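Alpha-fucosidase (Bifidobacterium bifidum, PDB 2EAB) probably hydrolyses the alpha-1,2 bond of terminal L-fucose, this chain being the catalytic domain cut from a much longer protein. Local coordinates at residues V423-N428 with E442-Y447; P431-S434 with L440-P443; N715-N720 with G738-Q743. One frame throughout, in Å; residues are numbered along the deposited sequence.

Interaction 1. Residues V423-N428 with E442-Y447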
loop_
_atom_site.group_PDB
_atom_site.type_symbol
_atom_site.label_atom_id
_atom_site.label_comp_id
_atom_site.label_asym_id
_atom_site.label_seq_id
_atom_site.Cartn_x
_atom_site.Cartn_y
_atom_site.Cartn_z
ATOM N N VAL A 423 7.786 -0.739 5.552
ATOM C CA VAL A 423 7.214 -1.947 4.924
ATOM C C VAL A 423 5.743 -1.725 4.574
ATOM O O VAL A 423 5.271 -2.221 3.551
ATOM C CB VAL A 423 7.392 -3.287 5.720
ATOM C CG1 VAL A 423 6.574 -3.304 7.013
ATOM C CG2 VAL A 423 7.024 -4.491 4.841
ATOM N N ASN A 424 5.026 -0.989 5.418
ATOM C CA ASN A 424 3.570 -0.959 5.316
ATOM C C ASN A 424 3.077 -0.141 4.134
ATOM O O ASN A 424 2.299 -0.632 3.317
ATOM C CB ASN A 424 2.936 -0.449 6.608
ATOM C CG ASN A 424 3.394 -1.219 7.827
ATOM O OD1 ASN A 424 2.777 -2.217 8.226
ATOM N ND2 ASN A 424 4.489 -0.789 8.410
ATOM N N LEU A 425 3.549 1.097 4.032
ATOM C CA LEU A 425 3.177 1.941 2.903
ATOM C C LEU A 425 3.666 1.334 1.587
ATOM O O LEU A 425 2.973 1.396 0.565
ATOM C CB LEU A 425 3.706 3.365 3.092
ATOM C CG LEU A 425 3.262 4.388 2.044
ATOM C CD1 LEU A 425 1.744 4.547 2.020
ATOM C CD2 LEU A 425 3.948 5.724 2.265
ATOM N N GLN A 426 4.858 0.742 1.622
ATOM C CA GLN A 426 5.387 0.014 0.474
ATOM C C GLN A 426 4.404 -1.068 0.032
ATOM O O GLN A 426 4.079 -1.176 -1.153
ATOM C CB GLN A 426 6.739 -0.616 0.811
ATOM C CG GLN A 426 7.906 0.367 0.908
ATOM C CD GLN A 426 8.031 1.088 2.246
ATOM O OE1 GLN A 426 7.260 0.856 3.189
ATOM N NE2 GLN A 426 9.023 1.968 2.333
ATOM N N MET A 427 3.935 -1.869 0.989
ATOM C CA MET A 427 3.005 -2.958 0.704
ATOM C C MET A 427 1.695 -2.464 0.090
ATOM O O MET A 427 1.150 -3.103 -0.816
ATOM C CB MET A 427 2.742 -3.778 1.964
ATOM C CG MET A 427 1.999 -5.071 1.688
ATOM S SD MET A 427 1.862 -6.163 3.102
ATOM C CE MET A 427 3.592 -6.370 3.553
ATOM N N ASN A 428 1.204 -1.322 0.570
ATOM C CA ASN A 428 0.002 -0.712 0.004
ATOM C C ASN A 428 0.133 -0.486 -1.496
ATOM O O ASN A 428 -0.872 -0.472 -2.210
ATOM C CB ASN A 428 -0.291 0.639 0.659
ATOM C CG ASN A 428 -0.847 0.523 2.066
ATOM O OD1 ASN A 428 -0.826 -0.538 2.686
ATOM N ND2 ASN A 428 -1.321 1.647 2.589
ATOM N N GLU A 442 -0.454 7.596 -8.265
ATOM C CA GLU A 442 -0.163 9.032 -8.306
ATOM C C GLU A 442 -0.047 9.690 -6.920
ATOM O O GLU A 442 0.916 10.416 -6.677
ATOM C CB GLU A 442 -1.164 9.783 -9.195
ATOM C CG GLU A 442 -0.973 11.310 -9.245
ATOM C CD GLU A 442 0.426 11.754 -9.669
ATOM O OE1 GLU A 442 1.078 11.053 -10.476
ATOM O OE2 GLU A 442 0.863 12.829 -9.200
ATOM N N PRO A 443 -1.018 9.458 -6.011
ATOM C CA PRO A 443 -0.858 10.098 -4.698
ATOM C C PRO A 443 0.388 9.654 -3.925
ATOM O O PRO A 443 0.896 10.428 -3.117
ATOM C CB PRO A 443 -2.144 9.727 -3.948
ATOM C CG PRO A 443 -2.690 8.562 -4.669
ATOM C CD PRO A 443 -2.298 8.731 -6.106
ATOM N N LEU A 444 0.875 8.432 -4.142
ATOM C CA LEU A 444 2.145 8.042 -3.530
ATOM C C LEU A 444 3.303 8.850 -4.108
ATOM O O LEU A 444 4.173 9.306 -3.370
ATOM C CB LEU A 444 2.431 6.542 -3.670
ATOM C CG LEU A 444 3.735 6.106 -2.991
ATOM C CD1 LEU A 444 3.633 6.260 -1.468
ATOM C CD2 LEU A 444 4.108 4.690 -3.383
ATOM N N ILE A 445 3.327 9.024 -5.427
ATOM C CA ILE A 445 4.400 9.792 -6.048
ATOM C C ILE A 445 4.402 11.219 -5.500
ATOM O O ILE A 445 5.448 11.737 -5.106
ATOM C CB ILE A 445 4.307 9.803 -7.593
ATOM C CG1 ILE A 445 4.228 8.371 -8.137
ATOM C CG2 ILE A 445 5.504 10.543 -8.194
ATOM C CD1 ILE A 445 4.002 8.283 -9.631
ATOM N N GLU A 446 3.225 11.839 -5.462
ATOM C CA GLU A 446 3.105 13.178 -4.898
ATOM C C GLU A 446 3.503 13.229 -3.419
ATOM O O GLU A 446 4.122 14.192 -2.974
ATOM C CB GLU A 446 1.699 13.741 -5.096
ATOM C CG GLU A 446 1.617 15.209 -4.677
ATOM C CD GLU A 446 0.238 15.828 -4.780
ATOM O OE1 GLU A 446 -0.644 15.265 -5.456
ATOM O OE2 GLU A 446 0.039 16.900 -4.170
ATOM N N TYR A 447 3.173 12.182 -2.671
ATOM C CA TYR A 447 3.534 12.108 -1.254
ATOM C C TYR A 447 5.050 12.081 -1.065
ATOM O O TYR A 447 5.588 12.758 -0.190
ATOM C CB TYR A 447 2.901 10.874 -0.612
ATOM C CG TYR A 447 3.114 10.808 0.882
ATOM C CD1 TYR A 447 2.329 11.570 1.746
ATOM C CD2 TYR A 447 4.109 9.999 1.427
ATOM C CE1 TYR A 447 2.521 11.527 3.116
ATOM C CE2 TYR A 447 4.316 9.954 2.800
ATOM C CZ TYR A 447 3.515 10.715 3.637
ATOM O OH TYR A 447 3.737 10.664 4.998
#
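The hydroxyl of Y447 is tied to the backbone oxygen of T488 by a hydrogen bond, while its ring also touches L425 on the other segment. The contact lies within the family 95 catalytic domain, an (alpha/alpha)6 barrel in this family. It joins the short helix 424-428 to the start of helix 442-450 through apolar side chains alone. L425 and L444 carry it. Their CA atoms are the nearest pair, 8.9 Å apart. Both leucines have CG anti to the backbone N, with chi1 of -174° in L425 and -178° in L444. This extends each branch across the gap. The two side chains run past each other in opposite directions, so they lie alongside instead of meeting end on. L444 CD1 is the contact atom on its side and reaches both CG and CD2 of L425. The Y447 ring adds a looser touch at an oblique angle, with CE2 4.3 Å from L425 CD2. Its hydroxyl bond pins the far end of the ring, and F419 meets the same ring with planes inclined at about 45°. Y447 also packs against P394, next to the calcium ligand L393, with its side chain about 9 Å from the calcium ion. On the other helix, L425 CD2 serves both partners and approaches L444 CD1 to 3.8 Å.

Interaction 2. Residues P431-S434 with L440-P443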
loop_
_atom_site.group_PDB
_atom_site.type_symbol
_atom_site.label_atom_id
_atom_site.label_comp_id
_atom_site.label_asym_id
_atom_site.label_seq_id
_atom_site.Cartn_x
_atom_site.Cartn_y
_atom_site.Cartn_z
ATOM N N PRO A 431 0.637 -4.117 -5.229
ATOM C CA PRO A 431 -0.144 -4.652 -6.363
ATOM C C PRO A 431 -0.564 -3.605 -7.385
ATOM O O PRO A 431 -1.192 -3.940 -8.386
ATOM C CB PRO A 431 -1.394 -5.200 -5.681
ATOM C CG PRO A 431 -1.606 -4.267 -4.524
ATOM C CD PRO A 431 -0.228 -3.810 -4.073
ATOM N N THR A 432 -0.224 -2.350 -7.139
ATOM C CA THR A 432 -0.831 -1.249 -7.870
ATOM C C THR A 432 -0.562 -1.305 -9.371
ATOM O O THR A 432 -1.433 -0.971 -10.170
ATOM C CB THR A 432 -0.353 0.089 -7.291
ATOM O OG1 THR A 432 -0.368 0.007 -5.859
ATOM C CG2 THR A 432 -1.240 1.240 -7.753
ATOM N N TYR A 433 0.642 -1.721 -9.745
ATOM C CA TYR A 433 1.000 -1.780 -11.155
ATOM C C TYR A 433 0.689 -3.132 -11.788
ATOM O O TYR A 433 0.077 -3.195 -12.859
ATOM C CB TYR A 433 2.471 -1.420 -11.341
ATOM C CG TYR A 433 2.881 -0.172 -10.600
ATOM C CD1 TYR A 433 2.480 1.084 -11.048
ATOM C CD2 TYR A 433 3.656 -0.248 -9.438
ATOM C CE1 TYR A 433 2.843 2.230 -10.368
ATOM C CE2 TYR A 433 4.030 0.897 -8.749
ATOM C CZ TYR A 433 3.625 2.129 -9.226
ATOM O OH TYR A 433 3.996 3.274 -8.561
ATOM N N SER A 434 1.095 -4.210 -11.123
ATOM C CA SER A 434 0.905 -5.553 -11.672
ATOM C C SER A 434 -0.577 -5.897 -11.815
ATOM O O SER A 434 -0.959 -6.626 -12.740
ATOM C CB SER A 434 1.641 -6.602 -10.835
ATOM O OG SER A 434 1.094 -6.686 -9.532
ATOM N N LEU A 440 -3.334 4.860 -10.061
ATOM C CA LEU A 440 -3.697 5.014 -8.658
ATOM C C LEU A 440 -2.473 5.145 -7.750
ATOM O O LEU A 440 -2.612 5.396 -6.552
ATOM C CB LEU A 440 -4.625 3.884 -8.207
ATOM C CG LEU A 440 -5.889 3.666 -9.048
ATOM C CD1 LEU A 440 -6.863 2.761 -8.321
ATOM C CD2 LEU A 440 -6.573 4.969 -9.422
ATOM N N ALA A 441 -1.276 5.005 -8.319
ATOM C CA ALA A 441 -0.039 5.283 -7.592
ATOM C C ALA A 441 0.259 6.775 -7.496
ATOM O O ALA A 441 1.137 7.180 -6.733
ATOM C CB ALA A 441 1.127 4.569 -8.248
ATOM N N GLU A 442 -0.454 7.596 -8.265
ATOM C CA GLU A 442 -0.163 9.032 -8.306
ATOM C C GLU A 442 -0.047 9.690 -6.920
ATOM O O GLU A 442 0.916 10.416 -6.677
ATOM C CB GLU A 442 -1.164 9.783 -9.195
ATOM C CG GLU A 442 -0.973 11.310 -9.245
ATOM C CD GLU A 442 0.426 11.754 -9.669
ATOM O OE1 GLU A 442 1.078 11.053 -10.476
ATOM O OE2 GLU A 442 0.863 12.829 -9.200
ATOM N N PRO A 443 -1.018 9.458 -6.011
ATOM C CA PRO A 443 -0.858 10.098 -4.698
ATOM C C PRO A 443 0.388 9.654 -3.925
ATOM O O PRO A 443 0.896 10.428 -3.117
ATOM C CB PRO A 443 -2.144 9.727 -3.948
ATOM C CG PRO A 443 -2.690 8.562 -4.669
ATOM C CD PRO A 443 -2.298 8.731 -6.106
#
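Y433 reaches A441 with the far half of its ring. With CG anti to the carbonyl carbon (chi1 -48°), the side chain leaves CB at an angle to the other segment, and its end comes nearer. Going outward, Y433 CD1 is still 4.7 Å from A441 CB. Y433 CE1 comes to 3.6 Å from A441 CB, and CZ stands equally near. At the tip, Y433 OH lies only 3.2 Å from A441 CB, a tight carbon-oxygen approach. The methyl meets the ring obliquely. The backbone oxygen of N514 takes a hydrogen bond from OH and fixes the end of the ring, and Y521 lies against the same ring with nearly parallel planes, about 15° apart. T432 supplies the second touch. T432 CG2 meets the backbone of the other segment, 3.8 Å from A441 N, with L440 C and L440 CB somewhat farther off. No hydrogen bond crosses between the two segments. The contact closes the loop that follows helix 424-428 onto the 3-10 turn leading into helix 442-450, inside the family 95 catalytic domain. Around it, Y433 packs on helix 507-520, L440 on helix 365-386 and P431 on helix 767-780, while the backbone of S434 bonds to V818 in strand 812-819 of the C-terminal beta region.

Interaction 3. Residues N715-N720 with G738-Q743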
loop_
_atom_site.group_PDB
_atom_site.type_symbol
_atom_site.label_atom_id
_atom_site.label_comp_id
_atom_site.label_asym_id
_atom_site.label_seq_id
_atom_site.Cartn_x
_atom_site.Cartn_y
_atom_site.Cartn_z
ATOM N N ASN A 715 9.152 -28.992 10.694
ATOM C CA ASN A 715 8.686 -29.173 9.322
ATOM C C ASN A 715 7.315 -28.544 9.059
ATOM O O ASN A 715 6.724 -28.753 7.995
ATOM C CB ASN A 715 8.664 -30.664 8.964
ATOM C CG ASN A 715 10.045 -31.294 8.992
ATOM O OD1 ASN A 715 11.039 -30.668 8.622
ATOM N ND2 ASN A 715 10.111 -32.548 9.426
ATOM N N VAL A 716 6.821 -27.767 10.020
ATOM C CA VAL A 716 5.488 -27.172 9.926
ATOM C C VAL A 716 5.567 -25.687 9.560
ATOM O O VAL A 716 6.155 -24.887 10.292
ATOM C CB VAL A 716 4.681 -27.351 11.244
ATOM C CG1 VAL A 716 3.265 -26.806 11.095
ATOM C CG2 VAL A 716 4.640 -28.820 11.660
ATOM N N LEU A 717 4.971 -25.335 8.423
ATOM C CA LEU A 717 4.882 -23.947 7.986
ATOM C C LEU A 717 4.029 -23.160 8.969
ATOM O O LEU A 717 2.917 -23.568 9.310
ATOM C CB LEU A 717 4.284 -23.871 6.581
ATOM C CG LEU A 717 4.144 -22.480 5.957
ATOM C CD1 LEU A 717 5.505 -21.878 5.620
ATOM C CD2 LEU A 717 3.286 -22.571 4.714
ATOM N N GLN A 718 4.562 -22.032 9.429
ATOM C CA GLN A 718 3.904 -21.251 10.469
ATOM C C GLN A 718 3.017 -20.150 9.911
ATOM O O GLN A 718 3.341 -19.510 8.905
ATOM C CB GLN A 718 4.932 -20.657 11.437
ATOM C CG GLN A 718 5.741 -21.698 12.200
ATOM C CD GLN A 718 4.872 -22.629 13.033
ATOM O OE1 GLN A 718 4.702 -23.803 12.702
ATOM N NE2 GLN A 718 4.307 -22.101 14.109
ATOM N N SER A 719 1.896 -19.936 10.588
ATOM C CA SER A 719 1.013 -18.828 10.280
ATOM C C SER A 719 1.652 -17.510 10.703
ATOM O O SER A 719 2.546 -17.472 11.556
ATOM C CB SER A 719 -0.321 -19.008 11.005
ATOM O OG SER A 719 -1.225 -17.970 10.670
ATOM N N ASN A 720 1.206 -16.433 10.073
ATOM C CA ASN A 720 1.480 -15.095 10.565
ATOM C C ASN A 720 0.358 -14.172 10.111
ATOM O O ASN A 720 -0.635 -14.624 9.536
ATOM C CB ASN A 720 2.863 -14.596 10.128
ATOM C CG ASN A 720 3.554 -13.786 11.209
ATOM O OD1 ASN A 720 3.070 -12.726 11.618
ATOM N ND2 ASN A 720 4.695 -14.282 11.677
ATOM N N GLY A 738 5.491 -22.287 -5.696
ATOM C CA GLY A 738 4.072 -21.960 -5.659
ATOM C C GLY A 738 3.305 -22.691 -4.576
ATOM O O GLY A 738 2.332 -22.163 -4.052
ATOM N N ASN A 739 3.729 -23.907 -4.242
ATOM C CA ASN A 739 3.053 -24.671 -3.196
ATOM C C ASN A 739 3.186 -24.021 -1.821
ATOM O O ASN A 739 2.190 -23.837 -1.126
ATOM C CB ASN A 739 3.544 -26.118 -3.178
ATOM C CG ASN A 739 3.091 -26.897 -4.399
ATOM O OD1 ASN A 739 2.082 -26.568 -5.022
ATOM N ND2 ASN A 739 3.838 -27.939 -4.745
ATOM N N THR A 740 4.406 -23.652 -1.447
ATOM C CA THR A 740 4.619 -22.969 -0.175
ATOM C C THR A 740 3.926 -21.606 -0.179
ATOM O O THR A 740 3.311 -21.215 0.816
ATOM C CB THR A 740 6.114 -22.839 0.164
ATOM O OG1 THR A 740 6.686 -24.150 0.212
ATOM C CG2 THR A 740 6.309 -22.176 1.519
ATOM N N THR A 741 4.010 -20.892 -1.302
ATOM C CA THR A 741 3.363 -19.587 -1.434
ATOM C C THR A 741 1.860 -19.714 -1.214
ATOM O O THR A 741 1.269 -18.946 -0.444
ATOM C CB THR A 741 3.633 -18.944 -2.808
ATOM O OG1 THR A 741 5.042 -18.872 -3.033
ATOM C CG2 THR A 741 3.070 -17.534 -2.854
ATOM N N TYR A 742 1.248 -20.689 -1.885
ATOM C CA TYR A 742 -0.175 -20.935 -1.724
ATOM C C TYR A 742 -0.543 -21.291 -0.282
ATOM O O TYR A 742 -1.560 -20.837 0.239
ATOM C CB TYR A 742 -0.672 -22.028 -2.679
ATOM C CG TYR A 742 -2.093 -22.401 -2.380
ATOM C CD1 TYR A 742 -3.135 -21.535 -2.699
ATOM C CD2 TYR A 742 -2.394 -23.584 -1.712
ATOM C CE1 TYR A 742 -4.448 -21.849 -2.390
ATOM C CE2 TYR A 742 -3.705 -23.912 -1.399
ATOM C CZ TYR A 742 -4.726 -23.037 -1.736
ATOM O OH TYR A 742 -6.024 -23.348 -1.420
ATOM N N GLN A 743 0.288 -22.110 0.353
ATOM C CA GLN A 743 0.051 -22.485 1.744
ATOM C C GLN A 743 0.036 -21.255 2.659
ATOM O O GLN A 743 -0.717 -21.212 3.636
ATOM C CB GLN A 743 1.088 -23.493 2.217
ATOM C CG GLN A 743 0.869 -24.910 1.736
ATOM C CD GLN A 743 1.904 -25.845 2.320
ATOM O OE1 GLN A 743 1.596 -26.681 3.167
ATOM N NE2 GLN A 743 3.146 -25.685 1.896
#
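A short antiparallel beta hairpin, strands 712-713 and 716-717, rests on the first turns of helix 738-751 through L717. The packing is by van der Waals contact, and no hydrogen bond links the two segments. L717 projects from its strand toward the helix. Its CG is anti to the backbone N, chi1 -179°, which carries both methyls out across the gap. The two methyls then divide the work. L717 CD2 goes to Q743 and stands 3.5 Å from Q743 CB, the shortest approach of the contact. L717 CD2 also lies 4.1 Å from the backbone oxygen of T740, and equally far from Q743 C. L717 CD1 turns to T740 instead and sits 4.2 Å from T740 CG2. L717 thus lies against both residues, which are three apart and so nearly one helical turn from each other. Its side chain runs at a slant to each of theirs. T740 presents its methyl and not its hydroxyl to the leucine. CG2 is anti to the backbone N, and OG1 is held by a hydrogen bond to D737 OD2 at the start of the helix. Q743 touches with its first methylene, and beyond CG its chain is extended. This residue lies at the margin of the contact and is partly exposed, as is L717. T740 is buried. L717 also touches L744 and L747 farther along the helix, and F712 of strand 712-713 packs on it from within the hairpin. On the helix side, T740 also touches W732 of helix 722-734, so the hairpin, that helix and helix 738-751 come together here.

Interactions 1 and 2 are neighbours in the buried middle of the chain, with centres 8 Å apart. Both end on the stretch around helix 442-450 and share E442 and P443, though neither residue touches. Interaction 1 ties that helix to a preceding helix, while interaction 2 ties its leading turn to the loop between them. Interaction 3 is about 28 Å from both, centre to centre, and only partly buried. No hydrogen bond crosses any. Interaction 1 is wholly apolar; in 2 and 3 methyls also lie near polar atoms. Leucine methyls dominate in 1 and 3, and tyrosine rings anchored by outside hydrogen bonds enter in 1 and 2. Only interaction 3 sets a strand against a helix.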